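Local structure of putative cytidylyltransferase (Burkholderia pseudomallei, 5X9Q) at residues Gly63-Val68 / Val103-Gly108; Val38-Gly43 / Glu119-Asp124. The protein probably catalyses the transfer of AMP from ATP to D-glycero-beta-D-manno-heptose 1-phosphate, giving ADP-heptose and diphosphate in the heptose biosynthesis pathway. One frame throughout, in Å; residues are numbered along the deposited sequence.

Contact 1 (Gly63-Val68 / Val103-Gly108); sequences GACLIV and VDWVVG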
loop_
_atom_site.group_PDB
_atom_site.type_symbol
_atom_site.label_atom_id
_atom_site.label_comp_id
_atom_site.label_asym_id
_atom_site.label_seq_id
_atom_site.Cartn_x
_atom_site.Cartn_y
_atom_site.Cartn_z
ATOM N N GLY A 63 -7.098 4.612 -17.130
ATOM C CA GLY A 63 -8.313 3.910 -17.498
ATOM C C GLY A 63 -9.365 4.042 -16.426
ATOM O O GLY A 63 -9.231 4.887 -15.563
ATOM N N ALA A 64 -10.425 3.241 -16.502
ATOM C CA ALA A 64 -11.505 3.279 -15.518
ATOM C C ALA A 64 -11.443 2.086 -14.554
ATOM O O ALA A 64 -12.223 1.970 -13.613
ATOM C CB ALA A 64 -12.840 3.312 -16.216
ATOM N N CYS A 65 -10.523 1.177 -14.803
ATOM C CA CYS A 65 -10.550 -0.088 -14.108
ATOM C C CYS A 65 -9.165 -0.726 -14.174
ATOM O O CYS A 65 -8.572 -0.802 -15.256
ATOM C CB CYS A 65 -11.613 -0.975 -14.755
ATOM S SG CYS A 65 -11.652 -2.590 -14.106
ATOM N N LEU A 66 -8.634 -1.176 -13.041
ATOM C CA LEU A 66 -7.289 -1.714 -13.049
ATOM C C LEU A 66 -7.234 -3.116 -12.502
ATOM O O LEU A 66 -7.546 -3.348 -11.330
ATOM C CB LEU A 66 -6.346 -0.830 -12.248
ATOM C CG LEU A 66 -4.926 -1.386 -12.109
ATOM C CD1 LEU A 66 -4.243 -1.562 -13.476
ATOM C CD2 LEU A 66 -4.058 -0.540 -11.146
ATOM N N ILE A 67 -6.770 -4.031 -13.349
ATOM C CA ILE A 67 -6.595 -5.427 -12.985
ATOM C C ILE A 67 -5.108 -5.747 -12.872
ATOM O O ILE A 67 -4.319 -5.398 -13.755
ATOM C CB ILE A 67 -7.261 -6.362 -14.036
ATOM C CG1 ILE A 67 -8.711 -5.949 -14.282
ATOM C CG2 ILE A 67 -7.152 -7.816 -13.615
ATOM C CD1 ILE A 67 -9.435 -6.811 -15.287
ATOM N N VAL A 68 -4.719 -6.413 -11.789
ATOM C CA VAL A 68 -3.335 -6.840 -11.605
ATOM C C VAL A 68 -3.232 -8.377 -11.601
ATOM O O VAL A 68 -3.942 -9.060 -10.861
ATOM C CB VAL A 68 -2.761 -6.272 -10.308
ATOM C CG1 VAL A 68 -1.272 -6.540 -10.232
ATOM C CG2 VAL A 68 -3.035 -4.764 -10.239
ATOM N N VAL A 103 -6.120 -0.209 -7.065
ATOM C CA VAL A 103 -6.321 -1.517 -7.698
ATOM C C VAL A 103 -7.777 -1.928 -7.585
ATOM O O VAL A 103 -8.364 -1.803 -6.513
ATOM C CB VAL A 103 -5.434 -2.646 -7.030
ATOM C CG1 VAL A 103 -5.821 -4.031 -7.559
ATOM C CG2 VAL A 103 -3.952 -2.426 -7.250
ATOM N N ASP A 104 -8.380 -2.428 -8.654
ATOM C CA ASP A 104 -9.759 -2.912 -8.534
ATOM C C ASP A 104 -9.856 -4.430 -8.425
ATOM O O ASP A 104 -10.662 -4.946 -7.661
ATOM C CB ASP A 104 -10.597 -2.447 -9.722
ATOM C CG ASP A 104 -10.668 -0.942 -9.803
ATOM O OD1 ASP A 104 -11.463 -0.343 -9.036
ATOM O OD2 ASP A 104 -9.903 -0.354 -10.602
ATOM N N TRP A 105 -9.024 -5.153 -9.164
ATOM C CA TRP A 105 -9.131 -6.606 -9.183
ATOM C C TRP A 105 -7.750 -7.224 -9.191
ATOM O O TRP A 105 -6.878 -6.774 -9.918
ATOM C CB TRP A 105 -9.933 -7.095 -10.408
ATOM C CG TRP A 105 -11.322 -6.496 -10.500
ATOM C CD1 TRP A 105 -11.747 -5.495 -11.348
ATOM C CD2 TRP A 105 -12.451 -6.830 -9.686
ATOM N NE1 TRP A 105 -13.069 -5.213 -11.116
ATOM C CE2 TRP A 105 -13.525 -6.016 -10.103
ATOM C CE3 TRP A 105 -12.663 -7.752 -8.651
ATOM C CZ2 TRP A 105 -14.788 -6.087 -9.512
ATOM C CZ3 TRP A 105 -13.920 -7.823 -8.070
ATOM C CH2 TRP A 105 -14.965 -7.000 -8.505
ATOM N N VAL A 106 -7.556 -8.260 -8.383
ATOM C CA VAL A 106 -6.286 -8.982 -8.358
ATOM C C VAL A 106 -6.541 -10.455 -8.715
ATOM O O VAL A 106 -7.363 -11.124 -8.071
ATOM C CB VAL A 106 -5.585 -8.878 -6.977
ATOM C CG1 VAL A 106 -4.194 -9.500 -7.028
ATOM C CG2 VAL A 106 -5.509 -7.400 -6.526
ATOM N N VAL A 107 -5.849 -10.929 -9.754
ATOM C CA VAL A 107 -5.992 -12.296 -10.271
ATOM C C VAL A 107 -4.653 -13.017 -10.287
ATOM O O VAL A 107 -3.657 -12.458 -10.754
ATOM C CB VAL A 107 -6.513 -12.313 -11.712
ATOM C CG1 VAL A 107 -6.527 -13.731 -12.240
ATOM C CG2 VAL A 107 -7.870 -11.756 -11.760
ATOM N N GLY A 108 -4.609 -14.246 -9.787
ATOM C CA GLY A 108 -3.396 -15.047 -9.908
ATOM C C GLY A 108 -3.343 -15.824 -11.215
ATOM O O GLY A 108 -4.387 -16.177 -11.757
#

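Contact 2 (Val38-Gly43 / Glu119-Asp124); sequences VVFTNG and EAVHPD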
loop_
_atom_site.group_PDB
_atom_site.type_symbol
_atom_site.label_atom_id
_atom_site.label_comp_id
_atom_site.label_asym_id
_atom_site.label_seq_id
_atom_site.Cartn_x
_atom_site.Cartn_y
_atom_site.Cartn_z
ATOM N N VAL A 38 -10.410 -0.885 -19.795
ATOM C CA VAL A 38 -9.878 -1.787 -18.798
ATOM C C VAL A 38 -8.362 -1.856 -18.871
ATOM O O VAL A 38 -7.785 -2.095 -19.940
ATOM C CB VAL A 38 -10.475 -3.177 -18.966
ATOM C CG1 VAL A 38 -9.849 -4.158 -17.983
ATOM C CG2 VAL A 38 -11.999 -3.098 -18.802
ATOM N N VAL A 39 -7.719 -1.616 -17.732
ATOM C CA VAL A 39 -6.266 -1.607 -17.667
ATOM C C VAL A 39 -5.742 -2.876 -16.977
ATOM O O VAL A 39 -6.284 -3.340 -15.950
ATOM C CB VAL A 39 -5.767 -0.360 -16.947
ATOM C CG1 VAL A 39 -4.276 -0.203 -17.130
ATOM C CG2 VAL A 39 -6.459 0.867 -17.524
ATOM N N PHE A 40 -4.695 -3.449 -17.559
ATOM C CA PHE A 40 -4.116 -4.660 -17.017
ATOM C C PHE A 40 -2.647 -4.479 -16.776
ATOM O O PHE A 40 -1.970 -3.808 -17.562
ATOM C CB PHE A 40 -4.321 -5.846 -17.955
ATOM C CG PHE A 40 -3.762 -7.132 -17.417
ATOM C CD1 PHE A 40 -2.420 -7.465 -17.589
ATOM C CD2 PHE A 40 -4.578 -8.003 -16.726
ATOM C CE1 PHE A 40 -1.909 -8.633 -17.071
ATOM C CE2 PHE A 40 -4.068 -9.189 -16.205
ATOM C CZ PHE A 40 -2.736 -9.498 -16.374
ATOM N N THR A 41 -2.164 -5.068 -15.676
ATOM C CA THR A 41 -0.741 -5.224 -15.450
ATOM C C THR A 41 -0.447 -6.514 -14.663
ATOM O O THR A 41 -1.326 -7.082 -14.033
ATOM C CB THR A 41 -0.169 -4.019 -14.698
ATOM O OG1 THR A 41 1.253 -4.020 -14.843
ATOM C CG2 THR A 41 -0.514 -4.084 -13.207
ATOM N N ASN A 42 0.798 -6.959 -14.668
ATOM C CA ASN A 42 1.148 -8.169 -13.966
ATOM C C ASN A 42 2.507 -8.043 -13.312
ATOM O O ASN A 42 3.309 -7.175 -13.688
ATOM C CB ASN A 42 1.153 -9.383 -14.892
ATOM C CG ASN A 42 2.172 -9.264 -16.005
ATOM O OD1 ASN A 42 3.173 -9.968 -16.004
ATOM N ND2 ASN A 42 1.899 -8.405 -16.981
ATOM N N GLY A 43 2.753 -8.897 -12.318
ATOM C CA GLY A 43 4.036 -8.890 -11.640
ATOM C C GLY A 43 4.108 -9.851 -10.472
ATOM O O GLY A 43 3.141 -10.513 -10.099
ATOM N N GLU A 119 -5.306 -13.016 -22.528
ATOM C CA GLU A 119 -6.215 -13.371 -23.594
ATOM C C GLU A 119 -7.623 -13.457 -22.997
ATOM O O GLU A 119 -8.605 -12.954 -23.573
ATOM C CB GLU A 119 -5.757 -14.686 -24.274
ATOM C CG GLU A 119 -6.690 -15.239 -25.362
ATOM C CD GLU A 119 -6.031 -16.339 -26.237
ATOM O OE1 GLU A 119 -4.870 -16.173 -26.680
ATOM O OE2 GLU A 119 -6.652 -17.406 -26.440
ATOM N N ALA A 120 -7.696 -14.027 -21.804
ATOM C CA ALA A 120 -8.973 -14.252 -21.137
ATOM C C ALA A 120 -9.588 -12.944 -20.630
ATOM O O ALA A 120 -10.796 -12.746 -20.677
ATOM C CB ALA A 120 -8.782 -15.263 -19.981
ATOM N N VAL A 121 -8.737 -12.054 -20.144
ATOM C CA VAL A 121 -9.174 -10.805 -19.554
ATOM C C VAL A 121 -9.516 -9.747 -20.617
ATOM O O VAL A 121 -10.407 -8.917 -20.425
ATOM C CB VAL A 121 -8.081 -10.262 -18.625
ATOM C CG1 VAL A 121 -8.371 -8.814 -18.229
ATOM C CG2 VAL A 121 -7.954 -11.159 -17.384
ATOM N N HIS A 122 -8.781 -9.768 -21.728
ATOM C CA HIS A 122 -9.021 -8.838 -22.821
ATOM C C HIS A 122 -8.952 -7.342 -22.480
ATOM O O HIS A 122 -9.856 -6.578 -22.828
ATOM C CB HIS A 122 -10.359 -9.150 -23.479
ATOM C CG HIS A 122 -10.490 -8.619 -24.871
ATOM N ND1 HIS A 122 -10.115 -9.341 -25.983
ATOM C CD2 HIS A 122 -10.975 -7.441 -25.334
ATOM C CE1 HIS A 122 -10.358 -8.631 -27.073
ATOM N NE2 HIS A 122 -10.880 -7.474 -26.705
ATOM N N PRO A 123 -7.896 -6.924 -21.772
ATOM C CA PRO A 123 -7.719 -5.488 -21.485
ATOM C C PRO A 123 -7.741 -4.572 -22.704
ATOM O O PRO A 123 -7.354 -5.003 -23.773
ATOM C CB PRO A 123 -6.340 -5.414 -20.816
ATOM C CG PRO A 123 -5.566 -6.552 -21.462
ATOM C CD PRO A 123 -6.594 -7.658 -21.649
ATOM N N ASP A 124 -8.149 -3.319 -22.524
ATOM C CA ASP A 124 -7.996 -2.310 -23.551
ATOM C C ASP A 124 -6.597 -1.714 -23.454
ATOM O O ASP A 124 -6.033 -1.235 -24.441
ATOM C CB ASP A 124 -9.041 -1.202 -23.387
ATOM C CG ASP A 124 -10.450 -1.734 -23.404
ATOM O OD1 ASP A 124 -10.809 -2.430 -24.386
ATOM O OD2 ASP A 124 -11.182 -1.493 -22.412
#

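Contact 1 (Gly63-Val68 / Val103-Gly108)
I67 and V68 pair with W105 and V106 as neighbouring parallel strands at one border of the Rossmann-like sheet of this nucleotidyltransferase, where 105-109 is the outermost strand. V68 N donates to W105 O (2.9 Å), and V68 O in turn accepts from V107 N at an almost straight 173°. Ahead of these two regular bonds the pairing is irregular: L66 O takes both D104 N and W105 N, the first in its carbonyl plane and the second tilted from it.

D104 carries the polar side-chain contact. Its CG stands beside its own backbone N (chi1 -61°), which swings the carboxylate back along the partner strand until OD2 accepts L66 N at 2.9 Å on the anti side. K60 forms a salt bridge to the same OD2, so one carboxylate oxygen is gripped by a backbone N-H and an ammonium group.

W105 and I67 share one face of the sheet. The indole turns back toward the start of the neighbouring strand and presents its five-membered ring edge-on to C65: C65 SG lies 4.0 Å from W105 CD1 and almost in the ring plane. I67 CG1 packs obliquely against the W105 side chain. M30 and L27 of helix 24-30 touch W105 and I67, respectively, on this side. The V68 and V106 face is met by L97 of helix 90-98. There V68 and V103 cross at about a right angle: V68 CG2, anti to its carbonyl carbon, lies 3.9 Å from both V103 CG1 and V103 CG2.

Contact 2 (Val38-Gly43 / Glu119-Asp124)
V38 and D124 hold each other by two hydrogen bonds where the helix of an alpha-beta unit of the Rossmann-like fold turns into its next strand. V38 N gives its hydrogen to D124 OD2 at 2.8 Å in a nearly straight bond, reaching the carboxylate on its anti side and 20° out of plane. In return D124 N donates to V38 O at 2.9 Å; this bond is more bent, 131° at the hydrogen, but meets a lone pair in the carbonyl plane. CG sits opposite the carbonyl carbon of D124 (chi1 -57°), which brings OD2 round to the V38 N-H, so both backbone polar groups of V38 are engaged by one residue. R31 makes a long, weak ion pair with the same OD2.

The chain gets there through H122, which leaves the helix with positive phi, followed by P123. The ring of H122 stacks on W146. Farther along strand 38-43, F40 points toward the incoming segment; the F40 and V121 side chains cross at about a right angle, with F40 CD2 4.2 Å from V121 CG1. L117 and I118 of the same helix also touch this phenylalanine. Closest in the apolar packing is P123, whose CB lies 3.5 Å from F40 CB.

In the fold
Strand 38-43, half of contact 2, lies next to strand 65-71 of contact 1; the centres are about 8 Å apart. Probable backbone hydrogen bonds join them, I67 N to V39 O and V39 N to C65 O, each 2.7 Å. In the parallel sheet, of order 105-109, 65-71, 38-43, 125-129, 149-153, contact 2 leads helix 115-121 into strand 125-129. The helix follows strand 105-109 in the chain, so the connection crosses over two strands. Its V121 touches I67, so apolar packing also links the contacts on the face carrying F40. Strand 38-43 leads on toward an HxGH motif at the start of helix 50-62, which in related nucleotidyltransferases helps bind ATP.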